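Local coordinates for carbon monoxide dehydrogenase (Thermococcus sp. AM4, PDB 6T7J), which catalyses the reversible oxidation of carbon monoxide to carbon dioxide, a reaction whose active-site cluster here lacks its nickel, at residues 116-124 with 376-384; 12-20 with 456-464. All coordinates share one frame; numbering follows the deposited sequence.

Contact 1. Residues 116-124 with 376-384; sequences EGRFQYYKL and FNAEKADEI
Phe119 and Tyr121 each take a side chain from 376-384 over one ring face. The CB of Ala378 sits almost on the axis of the Phe119 ring, 3.5 Å from its centroid and 7° off the normal, a CH-pi contact. Over Tyr121 the partner is Asp382. Asp382 CB lies 3.8 Å from the centroid of the Tyr121 ring, displaced toward the rim, and the Asp382 carboxylate is stacked on the ring with the planes 10° apart. CG of Tyr121 stands anti to its own carbonyl carbon (chi1 -75°), which sends the ring out to the start of helix 381-395.

Apolar packing continues at Tyr122, where Tyr122 CE2 lies 4.0 Å from Ala381 CB.

The polar contacts lie mostly round Tyr121. Glu379 O meets the ring edge in plane, 3.5 Å from Tyr121 CE2. Glu383 bends at chi2 and brings OE2 to 3.1 Å from Tyr121 OH, its carboxylate nearly perpendicular to the ring. Lys276 forms a salt bridge with Asp382 OD1 and also donates to Tyr121 O, so one lysine ties both segments. Tyr122 OH lies at the edge of the Phe376 ring and is hydrogen-bonded to Ile272 O.

Type I beta turns at 119-122 and 378-381 face each other here. They join the exit of helix 81-115, closed by a Schellman motif at Gly117, to the N-terminal end of helix 381-395, beside helix 271-281 of a parallel, Rossmann-like alpha/beta domain.

Contact 2. Residues 12-20 with 456-464; sequences KGVSATKGV and VKHNYSHVT
Ser15 OG gathers three hydrogen bonds, one of them with ND1 of His458. Thr17 N donates to Ser15 OG, 3.0 Å at 169°, which makes an ST turn. Thr17 OG1 donates as well. ND1 of His458 lies 3.1 Å from Ser15 OG, which sits near the ring plane; either atom could be the donor. The hydroxyl lies opposite the Ser15 backbone N (chi1 159°), and this turns it to both Thr17 and the ring. The other ring nitrogen, NE2, has weak hydrogen bonds to Asn452 and Ser321.

The backbones meet in a single beta bridge between Ser15 and His458. His458 N gives a nearly straight bond to Val14 O, 3.1 Å long. Ala16 N returns one to His458 O at 2.8 Å, more bent at the hydrogen but nearly along the C=O axis. A water also donates to Val14 O and to Val456 O. The bridge joins the N-terminal segment that leads into helix 20-30 to the loop before helix 460-471, in the part of the chain that follows strand 444-448 of a parallel alpha/beta sheet. That loop runs on from Cys451, one of the residues round the broken Fe4S4 cluster.

Side chains pack on both sides of the bridge. Ala16 CB lies 4.0 Å from Tyr460 CB at the first turn of the helix. Lys457 is extended, and its CE rests 3.2 Å from Gly13 O. Thr17 CG2 touches ND2 of Asn459 at 3.3 Å, and that amide nitrogen lies over one face of the His458 ring. Asn459 OD1 accepts from Asn452, while the backbone N of Asn459 donates to Glu554 OE1.

The centres of contact 1 and contact 2 are about 40 Å apart, and their nearest atoms about 27 Å. They lie on opposite sides of the chain's centre and share no helix or strand. Along the chain, contact 1 is nested inside the loop closed by contact 2. The order is 12-20, 116-124, 376-384, 456-464. Contact 1 is a surface contact beside the sheet that contains strands 261-268 and 372-373. Contact 2 is partly buried and belongs with the second sheet, which contains strand 444-448. The side chain of Asn459 in contact 2 is about 9 Å from the broken Fe4S4 cluster. Together they tie early chain segments to two separate alpha/beta units.

Contact 1. Residues 116-124 with 376-384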
ATOM      1  N   GLU A 116      12.178 -28.841  -1.819  1.00 59.75           N
ATOM      2  CA  GLU A 116      11.528 -29.940  -1.117  1.00 60.09           C
ATOM      3  C   GLU A 116      11.225 -31.127  -2.024  1.00 61.97           C
ATOM      4  O   GLU A 116      10.692 -32.133  -1.546  1.00 59.98           O
ATOM      5  CB  GLU A 116      10.228 -29.456  -0.461  1.00 63.26           C
ATOM      6  CG  GLU A 116      10.407 -28.310   0.526  1.00 59.83           C
ATOM      7  CD  GLU A 116       9.123 -27.976   1.267  1.00 64.99           C
ATOM      8  OE1 GLU A 116       8.622 -28.842   2.015  1.00 69.17           O
ATOM      9  OE2 GLU A 116       8.611 -26.851   1.099  1.00 65.63           O
ATOM     10  N   GLY A 117      11.545 -31.033  -3.313  1.00 54.87           N
ATOM     11  CA  GLY A 117      11.271 -32.117  -4.234  1.00 55.25           C
ATOM     12  C   GLY A 117       9.831 -32.220  -4.683  1.00 53.86           C
ATOM     13  O   GLY A 117       9.364 -33.323  -4.985  1.00 57.73           O
ATOM     14  N   ARG A 118       9.112 -31.100  -4.751  1.00 57.19           N
ATOM     15  CA  ARG A 118       7.689 -31.105  -5.073  1.00 58.82           C
ATOM     16  C   ARG A 118       7.405 -30.740  -6.527  1.00 67.48           C
ATOM     17  O   ARG A 118       6.611 -31.416  -7.189  1.00 71.44           O
ATOM     18  CB  ARG A 118       6.939 -30.153  -4.134  1.00 55.81           C
ATOM     19  CG  ARG A 118       6.856 -30.650  -2.696  1.00 63.84           C
ATOM     20  CD  ARG A 118       5.797 -29.904  -1.895  1.00 60.09           C
ATOM     21  NE  ARG A 118       6.376 -28.822  -1.105  1.00 71.79           N
ATOM     22  CZ  ARG A 118       6.194 -27.529  -1.359  1.00 68.54           C
ATOM     23  NH1 ARG A 118       5.441 -27.151  -2.384  1.00 63.12           N
ATOM     24  NH2 ARG A 118       6.765 -26.614  -0.586  1.00 70.97           N
ATOM     25  N   PHE A 119       8.036 -29.684  -7.043  1.00 56.93           N
ATOM     26  CA  PHE A 119       7.805 -29.234  -8.416  1.00 57.34           C
ATOM     27  C   PHE A 119       8.890 -29.830  -9.308  1.00 63.76           C
ATOM     28  O   PHE A 119       9.871 -29.178  -9.665  1.00 67.56           O
ATOM     29  CB  PHE A 119       7.796 -27.711  -8.496  1.00 59.14           C
ATOM     30  CG  PHE A 119       6.792 -27.056  -7.594  1.00 56.58           C
ATOM     31  CD1 PHE A 119       5.507 -27.557  -7.483  1.00 56.80           C
ATOM     32  CD2 PHE A 119       7.133 -25.927  -6.866  1.00 53.67           C
ATOM     33  CE1 PHE A 119       4.582 -26.949  -6.654  1.00 54.50           C
ATOM     34  CE2 PHE A 119       6.213 -25.316  -6.038  1.00 51.73           C
ATOM     35  CZ  PHE A 119       4.936 -25.827  -5.930  1.00 58.41           C
ATOM     36  N   GLN A 120       8.696 -31.093  -9.685  1.00 65.12           N
ATOM     37  CA  GLN A 120       9.712 -31.769 -10.484  1.00 65.83           C
ATOM     38  C   GLN A 120       9.774 -31.268 -11.920  1.00 60.85           C
ATOM     39  O   GLN A 120      10.637 -31.729 -12.676  1.00 64.21           O
ATOM     40  CB  GLN A 120       9.478 -33.279 -10.469  1.00 66.33           C
ATOM     41  CG  GLN A 120       9.225 -33.853  -9.086  1.00 80.18           C
ATOM     42  CD  GLN A 120      10.307 -34.822  -8.648  1.00 79.84           C
ATOM     43  OE1 GLN A 120      10.421 -35.927  -9.182  1.00 81.77           O
ATOM     44  NE2 GLN A 120      11.108 -34.412  -7.673  1.00 71.45           N
ATOM     45  N   TYR A 121       8.898 -30.351 -12.324  1.00 61.18           N
ATOM     46  CA  TYR A 121       9.042 -29.700 -13.620  1.00 66.05           C
ATOM     47  C   TYR A 121      10.058 -28.566 -13.594  1.00 58.00           C
ATOM     48  O   TYR A 121      10.274 -27.927 -14.628  1.00 56.91           O
ATOM     49  CB  TYR A 121       7.690 -29.169 -14.104  1.00 61.57           C
ATOM     50  CG  TYR A 121       6.758 -30.247 -14.600  1.00 62.69           C
ATOM     51  CD1 TYR A 121       7.128 -31.088 -15.641  1.00 64.23           C
ATOM     52  CD2 TYR A 121       5.508 -30.428 -14.024  1.00 61.37           C
ATOM     53  CE1 TYR A 121       6.278 -32.078 -16.098  1.00 67.64           C
ATOM     54  CE2 TYR A 121       4.650 -31.415 -14.472  1.00 64.26           C
ATOM     55  CZ  TYR A 121       5.040 -32.237 -15.509  1.00 60.85           C
ATOM     56  OH  TYR A 121       4.189 -33.220 -15.959  1.00 61.67           O
ATOM     57  N   TYR A 122      10.685 -28.306 -12.450  1.00 62.27           N
ATOM     58  CA  TYR A 122      11.673 -27.249 -12.315  1.00 62.14           C
ATOM     59  C   TYR A 122      12.922 -27.801 -11.644  1.00 64.99           C
ATOM     60  O   TYR A 122      12.837 -28.615 -10.718  1.00 66.76           O
ATOM     61  CB  TYR A 122      11.114 -26.067 -11.517  1.00 57.11           C
ATOM     62  CG  TYR A 122       9.949 -25.381 -12.192  1.00 57.49           C
ATOM     63  CD1 TYR A 122      10.157 -24.321 -13.065  1.00 54.99           C
ATOM     64  CD2 TYR A 122       8.644 -25.797 -11.964  1.00 54.23           C
ATOM     65  CE1 TYR A 122       9.098 -23.693 -13.690  1.00 56.38           C
ATOM     66  CE2 TYR A 122       7.577 -25.174 -12.584  1.00 57.53           C
ATOM     67  CZ  TYR A 122       7.811 -24.121 -13.446  1.00 57.08           C
ATOM     68  OH  TYR A 122       6.757 -23.493 -14.069  1.00 55.84           O
ATOM     69  N   LYS A 123      14.078 -27.353 -12.121  1.00 64.49           N
ATOM     70  CA  LYS A 123      15.377 -27.862 -11.712  1.00 55.90           C
ATOM     71  C   LYS A 123      16.121 -26.824 -10.883  1.00 57.49           C
ATOM     72  O   LYS A 123      15.742 -25.652 -10.810  1.00 55.93           O
ATOM     73  CB  LYS A 123      16.223 -28.238 -12.938  1.00 59.84           C
ATOM     74  CG  LYS A 123      15.830 -29.536 -13.623  1.00 62.68           C
ATOM     75  CD  LYS A 123      15.037 -29.282 -14.899  1.00 71.95           C
ATOM     76  CE  LYS A 123      13.883 -30.265 -15.035  1.00 72.00           C
ATOM     77  NZ  LYS A 123      13.000 -29.924 -16.185  1.00 65.59           N
ATOM     78  N   LEU A 124      17.193 -27.280 -10.246  1.00 60.51           N
ATOM     79  CA  LEU A 124      18.255 -26.406  -9.759  1.00 49.91           C
ATOM     80  C   LEU A 124      19.362 -26.486 -10.804  1.00 52.36           C
ATOM     81  O   LEU A 124      20.170 -27.417 -10.793  1.00 56.85           O
ATOM     82  CB  LEU A 124      18.739 -26.830  -8.378  1.00 51.53           C
ATOM     83  CG  LEU A 124      17.750 -26.705  -7.219  1.00 56.14           C
ATOM     84  CD1 LEU A 124      18.351 -27.279  -5.945  1.00 53.97           C
ATOM     85  CD2 LEU A 124      17.341 -25.255  -7.017  1.00 48.29           C
ATOM     86  N   PHE A 376      -2.416 -20.936 -13.960  1.00 52.31           N
ATOM     87  CA  PHE A 376      -1.164 -21.675 -13.970  1.00 61.09           C
ATOM     88  C   PHE A 376      -0.741 -22.016 -12.548  1.00 55.74           C
ATOM     89  O   PHE A 376      -0.881 -21.200 -11.632  1.00 57.65           O
ATOM     90  CB  PHE A 376      -0.073 -20.854 -14.661  1.00 57.24           C
ATOM     91  CG  PHE A 376       1.177 -21.630 -14.968  1.00 57.35           C
ATOM     92  CD1 PHE A 376       1.257 -22.418 -16.105  1.00 61.37           C
ATOM     93  CD2 PHE A 376       2.275 -21.558 -14.127  1.00 61.21           C
ATOM     94  CE1 PHE A 376       2.409 -23.125 -16.395  1.00 55.26           C
ATOM     95  CE2 PHE A 376       3.430 -22.264 -14.410  1.00 61.20           C
ATOM     96  CZ  PHE A 376       3.496 -23.046 -15.548  1.00 62.27           C
ATOM     97  N   ASN A 377      -0.233 -23.233 -12.370  1.00 58.28           N
ATOM     98  CA  ASN A 377       0.333 -23.667 -11.102  1.00 60.48           C
ATOM     99  C   ASN A 377       1.557 -24.524 -11.386  1.00 60.60           C
ATOM    100  O   ASN A 377       1.650 -25.169 -12.434  1.00 63.19           O
ATOM    101  CB  ASN A 377      -0.687 -24.437 -10.252  1.00 61.16           C
ATOM    102  CG  ASN A 377      -1.003 -25.805 -10.816  1.00 62.09           C
ATOM    103  OD1 ASN A 377      -1.088 -25.984 -12.029  1.00 68.03           O
ATOM    104  ND2 ASN A 377      -1.182 -26.782  -9.933  1.00 70.67           N
ATOM    105  N   ALA A 378       2.496 -24.525 -10.439  1.00 52.07           N
ATOM    106  CA  ALA A 378       3.799 -25.134 -10.693  1.00 57.33           C
ATOM    107  C   ALA A 378       3.700 -26.648 -10.844  1.00 59.93           C
ATOM    108  O   ALA A 378       4.392 -27.237 -11.683  1.00 56.68           O
ATOM    109  CB  ALA A 378       4.772 -24.769  -9.571  1.00 54.62           C
ATOM    110  N   GLU A 379       2.842 -27.297 -10.050  1.00 58.04           N
ATOM    111  CA  GLU A 379       2.858 -28.756  -9.990  1.00 59.17           C
ATOM    112  C   GLU A 379       2.384 -29.398 -11.289  1.00 61.51           C
ATOM    113  O   GLU A 379       2.874 -30.472 -11.656  1.00 61.30           O
ATOM    114  CB  GLU A 379       2.009 -29.245  -8.817  1.00 70.82           C
ATOM    115  CG  GLU A 379       2.521 -30.537  -8.197  1.00 79.22           C
ATOM    116  CD  GLU A 379       1.600 -31.077  -7.124  1.00 84.43           C
ATOM    117  OE1 GLU A 379       1.667 -30.582  -5.978  1.00 86.46           O
ATOM    118  OE2 GLU A 379       0.810 -31.998  -7.426  1.00 83.61           O
ATOM    119  N   LYS A 380       1.443 -28.773 -11.991  1.00 60.57           N
ATOM    120  CA  LYS A 380       0.947 -29.271 -13.271  1.00 61.55           C
ATOM    121  C   LYS A 380       1.378 -28.361 -14.419  1.00 60.43           C
ATOM    122  O   LYS A 380       0.651 -28.181 -15.397  1.00 59.11           O
ATOM    123  CB  LYS A 380      -0.573 -29.416 -13.248  1.00 57.47           C
ATOM    124  CG  LYS A 380      -1.090 -30.422 -12.229  1.00 63.15           C
ATOM    125  CD  LYS A 380      -0.755 -31.849 -12.635  1.00 68.08           C
ATOM    126  CE  LYS A 380      -1.104 -32.841 -11.531  1.00 61.29           C
ATOM    127  NZ  LYS A 380      -0.694 -34.231 -11.885  1.00 57.07           N
ATOM    128  N   ALA A 381       2.587 -27.801 -14.312  1.00 61.61           N
ATOM    129  CA  ALA A 381       3.023 -26.741 -15.218  1.00 57.21           C
ATOM    130  C   ALA A 381       3.002 -27.194 -16.673  1.00 57.62           C
ATOM    131  O   ALA A 381       2.464 -26.497 -17.544  1.00 63.67           O
ATOM    132  CB  ALA A 381       4.423 -26.270 -14.825  1.00 59.41           C
ATOM    133  N   ASP A 382       3.591 -28.357 -16.960  1.00 58.35           N
ATOM    134  CA  ASP A 382       3.699 -28.804 -18.344  1.00 57.49           C
ATOM    135  C   ASP A 382       2.328 -29.087 -18.950  1.00 60.53           C
ATOM    136  O   ASP A 382       2.100 -28.806 -20.132  1.00 58.66           O
ATOM    137  CB  ASP A 382       4.595 -30.039 -18.427  1.00 60.12           C
ATOM    138  CG  ASP A 382       6.066 -29.685 -18.556  1.00 62.13           C
ATOM    139  OD1 ASP A 382       6.547 -28.826 -17.785  1.00 57.46           O
ATOM    140  OD2 ASP A 382       6.744 -30.265 -19.430  1.00 67.52           O
ATOM    141  N   GLU A 383       1.399 -29.625 -18.155  1.00 58.95           N
ATOM    142  CA  GLU A 383       0.061 -29.907 -18.670  1.00 57.31           C
ATOM    143  C   GLU A 383      -0.683 -28.621 -19.019  1.00 55.22           C
ATOM    144  O   GLU A 383      -1.316 -28.530 -20.081  1.00 57.16           O
ATOM    145  CB  GLU A 383      -0.727 -30.729 -17.650  1.00 58.44           C
ATOM    146  CG  GLU A 383      -0.309 -32.190 -17.574  1.00 64.86           C
ATOM    147  CD  GLU A 383       0.688 -32.461 -16.460  1.00 70.19           C
ATOM    148  OE1 GLU A 383       0.597 -33.534 -15.827  1.00 73.76           O
ATOM    149  OE2 GLU A 383       1.564 -31.602 -16.217  1.00 67.63           O
ATOM    150  N   ILE A 384      -0.610 -27.615 -18.144  1.00 58.00           N
ATOM    151  CA  ILE A 384      -1.260 -26.336 -18.420  1.00 59.58           C
ATOM    152  C   ILE A 384      -0.629 -25.668 -19.636  1.00 55.34           C
ATOM    153  O   ILE A 384      -1.328 -25.092 -20.482  1.00 59.36           O
ATOM    154  CB  ILE A 384      -1.199 -25.425 -17.179  1.00 56.29           C
ATOM    155  CG1 ILE A 384      -1.656 -26.180 -15.929  1.00 48.69           C
ATOM    156  CG2 ILE A 384      -2.048 -24.180 -17.387  1.00 60.00           C
ATOM    157  CD1 ILE A 384      -3.150 -26.338 -15.816  1.00 58.35           C
TER

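Contact 2. Residues 12-20 with 456-464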
ATOM      1  N   LYS A  12       3.297   9.676 -38.244  1.00 78.61           N
ATOM      2  CA  LYS A  12       4.643   9.716 -38.808  1.00 79.92           C
ATOM      3  C   LYS A  12       5.690  10.164 -37.793  1.00 79.53           C
ATOM      4  O   LYS A  12       6.873   9.859 -37.972  1.00 81.03           O
ATOM      5  CB  LYS A  12       4.682  10.623 -40.038  1.00 77.26           C
ATOM      6  CG  LYS A  12       5.474  10.031 -41.198  1.00 70.09           C
ATOM      7  CD  LYS A  12       5.085   8.579 -41.443  1.00 69.57           C
ATOM      8  CE  LYS A  12       6.110   7.863 -42.311  1.00 75.27           C
ATOM      9  NZ  LYS A  12       5.836   6.400 -42.400  1.00 60.39           N
ATOM     10  N   GLY A  13       5.288  10.866 -36.738  1.00 72.86           N
ATOM     11  CA  GLY A  13       6.229  11.280 -35.716  1.00 74.52           C
ATOM     12  C   GLY A  13       5.894  10.734 -34.344  1.00 71.63           C
ATOM     13  O   GLY A  13       6.375  11.247 -33.328  1.00 69.43           O
ATOM     14  N   VAL A  14       5.074   9.683 -34.303  1.00 60.98           N
ATOM     15  CA  VAL A  14       4.615   9.155 -33.023  1.00 59.31           C
ATOM     16  C   VAL A  14       5.684   8.301 -32.347  1.00 56.69           C
ATOM     17  O   VAL A  14       5.732   8.230 -31.113  1.00 57.16           O
ATOM     18  CB  VAL A  14       3.308   8.363 -33.212  1.00 62.43           C
ATOM     19  CG1 VAL A  14       3.569   7.056 -33.942  1.00 63.39           C
ATOM     20  CG2 VAL A  14       2.646   8.095 -31.871  1.00 50.64           C
ATOM     21  N   SER A  15       6.560   7.655 -33.115  1.00 53.75           N
ATOM     22  CA  SER A  15       7.453   6.656 -32.549  1.00 52.22           C
ATOM     23  C   SER A  15       8.796   6.686 -33.263  1.00 56.39           C
ATOM     24  O   SER A  15       8.947   7.281 -34.334  1.00 59.13           O
ATOM     25  CB  SER A  15       6.837   5.257 -32.633  1.00 54.70           C
ATOM     26  OG  SER A  15       7.834   4.255 -32.543  1.00 55.52           O
ATOM     27  N   ALA A  16       9.773   6.018 -32.651  1.00 54.75           N
ATOM     28  CA  ALA A  16      11.122   5.920 -33.185  1.00 49.47           C
ATOM     29  C   ALA A  16      11.476   4.516 -33.654  1.00 52.75           C
ATOM     30  O   ALA A  16      12.593   4.301 -34.134  1.00 59.13           O
ATOM     31  CB  ALA A  16      12.140   6.383 -32.138  1.00 51.67           C
ATOM     32  N   THR A  17      10.567   3.557 -33.520  1.00 52.29           N
ATOM     33  CA  THR A  17      10.778   2.200 -34.001  1.00 57.22           C
ATOM     34  C   THR A  17       9.898   1.952 -35.218  1.00 57.04           C
ATOM     35  O   THR A  17       8.719   2.316 -35.227  1.00 55.77           O
ATOM     36  CB  THR A  17      10.477   1.169 -32.909  1.00 52.63           C
ATOM     37  OG1 THR A  17       9.200   1.445 -32.324  1.00 55.31           O
ATOM     38  CG2 THR A  17      11.541   1.221 -31.825  1.00 54.71           C
ATOM     39  N   LYS A  18      10.482   1.339 -36.245  1.00 58.36           N
ATOM     40  CA  LYS A  18       9.769   1.131 -37.498  1.00 62.13           C
ATOM     41  C   LYS A  18       8.630   0.134 -37.310  1.00 58.00           C
ATOM     42  O   LYS A  18       8.804  -0.916 -36.685  1.00 53.00           O
ATOM     43  CB  LYS A  18      10.735   0.642 -38.577  1.00 61.82           C
ATOM     44  CG  LYS A  18      11.902   1.577 -38.850  1.00 62.57           C
ATOM     45  CD  LYS A  18      11.428   2.887 -39.461  1.00 76.79           C
ATOM     46  CE  LYS A  18      12.545   3.920 -39.496  1.00 83.20           C
ATOM     47  NZ  LYS A  18      12.396   4.945 -38.423  1.00 83.07           N
ATOM     48  N   GLY A  19       7.460   0.471 -37.848  1.00 53.41           N
ATOM     49  CA  GLY A  19       6.288  -0.377 -37.790  1.00 52.12           C
ATOM     50  C   GLY A  19       5.185   0.135 -36.887  1.00 61.96           C
ATOM     51  O   GLY A  19       4.024  -0.260 -37.068  1.00 59.01           O
ATOM     52  N   VAL A  20       5.508   1.000 -35.924  1.00 61.67           N
ATOM     53  CA  VAL A  20       4.495   1.490 -34.993  1.00 61.28           C
ATOM     54  C   VAL A  20       3.488   2.380 -35.714  1.00 59.11           C
ATOM     55  O   VAL A  20       2.274   2.283 -35.486  1.00 60.95           O
ATOM     56  CB  VAL A  20       5.168   2.226 -33.819  1.00 59.14           C
ATOM     57  CG1 VAL A  20       4.129   2.914 -32.947  1.00 56.16           C
ATOM     58  CG2 VAL A  20       6.004   1.255 -32.996  1.00 51.61           C
ATOM     59  N   VAL A 456       5.698  11.122 -24.226  1.00 46.50           N
ATOM     60  CA  VAL A 456       6.929  11.389 -24.955  1.00 50.46           C
ATOM     61  C   VAL A 456       6.967  10.481 -26.179  1.00 49.54           C
ATOM     62  O   VAL A 456       6.280   9.456 -26.250  1.00 49.91           O
ATOM     63  CB  VAL A 456       8.181  11.188 -24.077  1.00 50.80           C
ATOM     64  CG1 VAL A 456       8.151  12.130 -22.884  1.00 44.66           C
ATOM     65  CG2 VAL A 456       8.283   9.739 -23.616  1.00 47.78           C
ATOM     66  N   LYS A 457       7.780  10.874 -27.159  1.00 51.45           N
ATOM     67  CA  LYS A 457       7.885  10.109 -28.397  1.00 52.13           C
ATOM     68  C   LYS A 457       8.348   8.687 -28.106  1.00 53.00           C
ATOM     69  O   LYS A 457       9.289   8.469 -27.336  1.00 51.73           O
ATOM     70  CB  LYS A 457       8.844  10.797 -29.368  1.00 53.66           C
ATOM     71  CG  LYS A 457       8.882  10.144 -30.741  1.00 52.06           C
ATOM     72  CD  LYS A 457       9.609  11.000 -31.758  1.00 50.60           C
ATOM     73  CE  LYS A 457       9.488  10.403 -33.152  1.00 59.81           C
ATOM     74  NZ  LYS A 457      10.031  11.308 -34.204  1.00 73.12           N
ATOM     75  N   HIS A 458       7.681   7.718 -28.731  1.00 50.25           N
ATOM     76  CA  HIS A 458       7.844   6.315 -28.365  1.00 51.08           C
ATOM     77  C   HIS A 458       9.249   5.821 -28.695  1.00 51.76           C
ATOM     78  O   HIS A 458       9.664   5.823 -29.860  1.00 49.92           O
ATOM     79  CB  HIS A 458       6.794   5.465 -29.074  1.00 51.51           C
ATOM     80  CG  HIS A 458       6.926   4.000 -28.805  1.00 50.90           C
ATOM     81  ND1 HIS A 458       7.109   3.072 -29.807  1.00 50.71           N
ATOM     82  CD2 HIS A 458       6.912   3.302 -27.644  1.00 52.56           C
ATOM     83  CE1 HIS A 458       7.198   1.865 -29.276  1.00 50.26           C
ATOM     84  NE2 HIS A 458       7.081   1.978 -27.965  1.00 53.80           N
ATOM     85  N   ASN A 459       9.977   5.407 -27.656  1.00 49.29           N
ATOM     86  CA  ASN A 459      11.324   4.851 -27.748  1.00 49.06           C
ATOM     87  C   ASN A 459      12.349   5.861 -28.249  1.00 53.00           C
ATOM     88  O   ASN A 459      13.531   5.526 -28.368  1.00 55.91           O
ATOM     89  CB  ASN A 459      11.344   3.608 -28.643  1.00 46.57           C
ATOM     90  CG  ASN A 459      10.714   2.399 -27.977  1.00 46.92           C
ATOM     91  OD1 ASN A 459      10.627   2.324 -26.751  1.00 44.59           O
ATOM     92  ND2 ASN A 459      10.272   1.445 -28.786  1.00 47.62           N
ATOM     93  N   TYR A 460      11.928   7.099 -28.526  1.00 52.43           N
ATOM     94  CA  TYR A 460      12.874   8.086 -29.043  1.00 50.96           C
ATOM     95  C   TYR A 460      13.924   8.452 -28.004  1.00 48.18           C
ATOM     96  O   TYR A 460      15.116   8.529 -28.322  1.00 49.77           O
ATOM     97  CB  TYR A 460      12.143   9.342 -29.519  1.00 50.40           C
ATOM     98  CG  TYR A 460      13.080  10.393 -30.076  1.00 49.22           C
ATOM     99  CD1 TYR A 460      13.618  10.265 -31.350  1.00 51.55           C
ATOM    100  CD2 TYR A 460      13.443  11.501 -29.321  1.00 51.82           C
ATOM    101  CE1 TYR A 460      14.484  11.216 -31.860  1.00 52.22           C
ATOM    102  CE2 TYR A 460      14.308  12.458 -29.824  1.00 52.56           C
ATOM    103  CZ  TYR A 460      14.824  12.309 -31.093  1.00 47.52           C
ATOM    104  OH  TYR A 460      15.683  13.255 -31.599  1.00 59.63           O
ATOM    105  N   SER A 461      13.507   8.688 -26.759  1.00 47.15           N
ATOM    106  CA  SER A 461      14.472   9.097 -25.744  1.00 50.77           C
ATOM    107  C   SER A 461      15.412   7.953 -25.383  1.00 53.20           C
ATOM    108  O   SER A 461      16.617   8.172 -25.214  1.00 56.13           O
ATOM    109  CB  SER A 461      13.750   9.633 -24.509  1.00 45.44           C
ATOM    110  OG  SER A 461      13.274  10.950 -24.736  1.00 47.88           O
ATOM    111  N   HIS A 462      14.892   6.726 -25.283  1.00 44.03           N
ATOM    112  CA  HIS A 462      15.744   5.564 -25.052  1.00 57.06           C
ATOM    113  C   HIS A 462      16.914   5.538 -26.032  1.00 60.22           C
ATOM    114  O   HIS A 462      18.090   5.595 -25.638  1.00 60.00           O
ATOM    115  CB  HIS A 462      14.921   4.276 -25.182  1.00 48.76           C
ATOM    116  CG  HIS A 462      13.959   4.043 -24.057  1.00 50.40           C
ATOM    117  ND1 HIS A 462      14.318   4.150 -22.731  1.00 53.65           N
ATOM    118  CD2 HIS A 462      12.651   3.693 -24.067  1.00 47.94           C
ATOM    119  CE1 HIS A 462      13.270   3.881 -21.971  1.00 48.60           C
ATOM    120  NE2 HIS A 462      12.246   3.602 -22.757  1.00 48.02           N
ATOM    121  N   VAL A 463      16.598   5.482 -27.328  1.00 54.29           N
ATOM    122  CA  VAL A 463      17.630   5.294 -28.340  1.00 55.95           C
ATOM    123  C   VAL A 463      18.505   6.535 -28.464  1.00 51.01           C
ATOM    124  O   VAL A 463      19.724   6.428 -28.634  1.00 52.01           O
ATOM    125  CB  VAL A 463      17.000   4.903 -29.689  1.00 57.12           C
ATOM    126  CG1 VAL A 463      15.985   5.939 -30.140  1.00 59.25           C
ATOM    127  CG2 VAL A 463      18.075   4.753 -30.729  1.00 59.05           C
ATOM    128  N   THR A 464      17.911   7.729 -28.381  1.00 56.38           N
ATOM    129  CA  THR A 464      18.705   8.944 -28.538  1.00 54.55           C
ATOM    130  C   THR A 464      19.697   9.103 -27.391  1.00 56.42           C
ATOM    131  O   THR A 464      20.863   9.449 -27.616  1.00 59.50           O
ATOM    132  CB  THR A 464      17.793  10.167 -28.649  1.00 55.03           C
ATOM    133  OG1 THR A 464      17.088  10.126 -29.897  1.00 53.78           O
ATOM    134  CG2 THR A 464      18.606  11.450 -28.593  1.00 53.75           C
TER
HETATM  135  O   HOH W   1       4.352   8.391 -28.515  1.00 51.06           O